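30-kDa cleavage and polyadenylation specificity factor 30 (PDB 5ZUU) recognises m6A-modified RNA through its YTH domain and, within the cleavage and polyadenylation specificity factor complex, acts in pre-mRNA 3'-end formation and poly(A) site selection. Local coordinates at residues Leu108-Leu113 against Leu152-Ser158. Residues are numbered along the deposited sequence; the frame is centred on the assembly and turned at random.
Sequences LKLCEL and LYLEPDS
Lys-109 lays its aliphatic chain over one face of the Tyr-153 ring, the two side chains running past each other in opposite directions; CB makes a CH-pi contact, 4.1 Å from the ring centroid. With CG anti to the backbone N (chi1 177°) and a bend at chi2, the lysine passes the ring and delivers its ammonium group to the turn leaving helix 142-154. There NZ donates to Asp-157 OD1 at 2.6 Å, a salt bridge, and to Glu-155 O at 2.8 Å, met nearly end-on to that carbonyl. A water accepts a third bond from NZ and donates to Tyr-153 O. The phenol OH hydrogen-bonds His-10 O and Asp-157 OD2 hydrogen-bonds Thr-8 OG1, which ties in the N-terminal arm.

Farther along strand 103-114, the Leu-152 methyl CD2 lies 3.6 Å from Cys-111 SG and 3.7 Å from Leu-113 CD2. Glu-155 rests its CB against Cys-111 CB, and its OE1 forms a salt bridge with Lys-117. Ser-158 N, donating to Leu-110 O at 3.0 Å from above the carbonyl plane, fastens the end of the connection; Ser-158 sits at the N-cap of helix 159-172, where its OG makes a weak hydrogen bond to Leu-160 N. Elsewhere the backbones are bridged by water: one molecule accepts from Glu-112 N and donates to Pro-156 O.

The arrangement exemplifies a helix-to-helix linker fixed along a strand of the YTH-domain sheet. Asp-157 probably balances the charge of the buried lysine, while the Glu-155 carbonyl and a water take up its other N-H groups, and one side chain joins helix end, linker and strand.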
loop_
_atom_site.group_PDB
_atom_site.type_symbol
_atom_site.label_atom_id
_atom_site.label_comp_id
_atom_site.label_asym_id
_atom_site.label_seq_id
_atom_site.Cartn_x
_atom_site.Cartn_y
_atom_site.Cartn_z
ATOM N N LEU A 108 4.591 -5.392 -1.710
ATOM C CA LEU A 108 5.848 -5.799 -1.103
ATOM C C LEU A 108 5.587 -6.850 -0.026
ATOM O O LEU A 108 6.252 -7.869 -0.023
ATOM C CB LEU A 108 6.624 -4.615 -0.598
ATOM C CG LEU A 108 6.849 -3.564 -1.666
ATOM C CD1 LEU A 108 7.321 -2.282 -0.977
ATOM C CD2 LEU A 108 7.828 -4.001 -2.766
ATOM N N LYS A 109 4.602 -6.623 0.828
ATOM C CA LYS A 109 4.315 -7.420 1.929
ATOM C C LYS A 109 2.837 -7.391 2.179
ATOM O O LYS A 109 2.218 -6.327 2.268
ATOM C CB LYS A 109 4.999 -6.846 3.175
ATOM C CG LYS A 109 4.718 -7.583 4.500
ATOM C CD LYS A 109 5.376 -8.969 4.526
ATOM C CE LYS A 109 4.866 -9.790 5.704
ATOM N NZ LYS A 109 5.561 -11.116 5.993
ATOM N N LEU A 110 2.263 -8.553 2.296
ATOM C CA LEU A 110 0.860 -8.722 2.634
ATOM C C LEU A 110 0.685 -9.542 3.906
ATOM O O LEU A 110 1.309 -10.608 4.040
ATOM C CB LEU A 110 0.215 -9.460 1.450
ATOM C CG LEU A 110 0.001 -8.440 0.334
ATOM C CD1 LEU A 110 0.027 -9.088 -1.070
ATOM C CD2 LEU A 110 -1.253 -7.601 0.602
ATOM N N CYS A 111 -0.129 -9.058 4.824
ATOM C CA CYS A 111 -0.205 -9.630 6.172
ATOM C C CYS A 111 -1.431 -9.045 6.886
ATOM O O CYS A 111 -2.174 -8.378 6.234
ATOM C CB CYS A 111 1.072 -9.262 6.912
ATOM S SG CYS A 111 1.246 -7.464 7.256
ATOM N N GLU A 112 -1.708 -9.361 8.152
ATOM C CA GLU A 112 -2.765 -8.707 8.902
ATOM C C GLU A 112 -2.162 -8.144 10.165
ATOM O O GLU A 112 -1.848 -8.895 11.102
ATOM C CB GLU A 112 -3.923 -9.643 9.280
ATOM C CG GLU A 112 -4.822 -10.107 8.128
ATOM C CD GLU A 112 -5.753 -8.995 7.548
ATOM O OE1 GLU A 112 -6.077 -7.981 8.229
ATOM O OE2 GLU A 112 -6.202 -9.171 6.397
ATOM N N LEU A 113 -1.955 -6.838 10.194
ATOM C CA LEU A 113 -1.311 -6.216 11.322
ATOM C C LEU A 113 -2.384 -5.484 12.131
ATOM O O LEU A 113 -2.973 -4.480 11.708
ATOM C CB LEU A 113 -0.251 -5.249 10.856
ATOM C CG LEU A 113 0.420 -4.420 11.964
ATOM C CD1 LEU A 113 1.284 -5.310 12.840
ATOM C CD2 LEU A 113 1.287 -3.332 11.337
ATOM N N LEU A 152 4.776 -4.473 9.943
ATOM C CA LEU A 152 4.192 -5.295 8.913
ATOM C C LEU A 152 5.103 -6.517 8.624
ATOM O O LEU A 152 4.609 -7.634 8.493
ATOM C CB LEU A 152 4.012 -4.518 7.615
ATOM C CG LEU A 152 3.017 -3.346 7.529
ATOM C CD1 LEU A 152 3.230 -2.644 6.172
ATOM C CD2 LEU A 152 1.601 -3.884 7.680
ATOM N N TYR A 153 6.397 -6.278 8.471
ATOM C CA TYR A 153 7.379 -7.350 8.222
ATOM C C TYR A 153 7.562 -8.344 9.419
ATOM O O TYR A 153 8.132 -9.413 9.217
ATOM C CB TYR A 153 8.694 -6.749 7.816
ATOM C CG TYR A 153 8.631 -6.332 6.382
ATOM C CD1 TYR A 153 8.915 -7.238 5.346
ATOM C CD2 TYR A 153 8.230 -5.042 6.036
ATOM C CE1 TYR A 153 8.825 -6.840 4.023
ATOM C CE2 TYR A 153 8.140 -4.643 4.736
ATOM C CZ TYR A 153 8.413 -5.540 3.714
ATOM O OH TYR A 153 8.383 -5.072 2.416
ATOM N N LEU A 154 7.082 -8.020 10.629
ATOM C CA LEU A 154 7.024 -8.991 11.691
ATOM C C LEU A 154 5.876 -9.957 11.549
ATOM O O LEU A 154 5.936 -11.033 12.141
ATOM C CB LEU A 154 6.964 -8.318 13.069
ATOM C CG LEU A 154 8.084 -7.367 13.346
ATOM C CD1 LEU A 154 7.795 -6.697 14.673
ATOM C CD2 LEU A 154 9.438 -8.013 13.362
ATOM N N GLU A 155 4.834 -9.628 10.785
ATOM C CA GLU A 155 3.696 -10.514 10.662
ATOM C C GLU A 155 3.905 -11.550 9.613
ATOM O O GLU A 155 4.576 -11.304 8.626
ATOM C CB GLU A 155 2.375 -9.768 10.362
ATOM C CG GLU A 155 1.980 -8.814 11.455
ATOM C CD GLU A 155 1.840 -9.509 12.805
ATOM O OE1 GLU A 155 2.255 -8.919 13.855
ATOM O OE2 GLU A 155 1.253 -10.615 12.843
ATOM N N PRO A 156 3.368 -12.757 9.837
ATOM C CA PRO A 156 3.418 -13.824 8.779
ATOM C C PRO A 156 2.667 -13.364 7.524
ATOM O O PRO A 156 1.654 -12.610 7.627
ATOM C CB PRO A 156 2.671 -14.993 9.398
ATOM C CG PRO A 156 2.725 -14.718 10.883
ATOM C CD PRO A 156 2.745 -13.234 11.084
ATOM N N ASP A 157 3.160 -13.802 6.370
ATOM C CA ASP A 157 2.493 -13.591 5.110
ATOM C C ASP A 157 1.040 -14.040 5.209
ATOM O O ASP A 157 0.781 -15.093 5.800
ATOM C CB ASP A 157 3.155 -14.431 4.013
ATOM C CG ASP A 157 4.502 -13.971 3.668
ATOM O OD1 ASP A 157 5.007 -12.922 4.171
ATOM O OD2 ASP A 157 5.127 -14.668 2.839
ATOM N N SER A 158 0.089 -13.239 4.693
ATOM C CA SER A 158 -1.243 -13.688 4.497
ATOM C C SER A 158 -1.258 -14.496 3.203
ATOM O O SER A 158 -0.279 -14.536 2.401
ATOM C CB SER A 158 -2.271 -12.516 4.383
ATOM O OG SER A 158 -1.984 -11.762 3.215
HETATM O O HOH W 1 8.029 -10.448 6.491
HETATM O O HOH W 2 -3.326 -9.406 3.444
HETATM O O HOH W 3 -0.628 -11.944 8.992
HETATM O O HOH W 4 -0.661 -11.807 11.739
#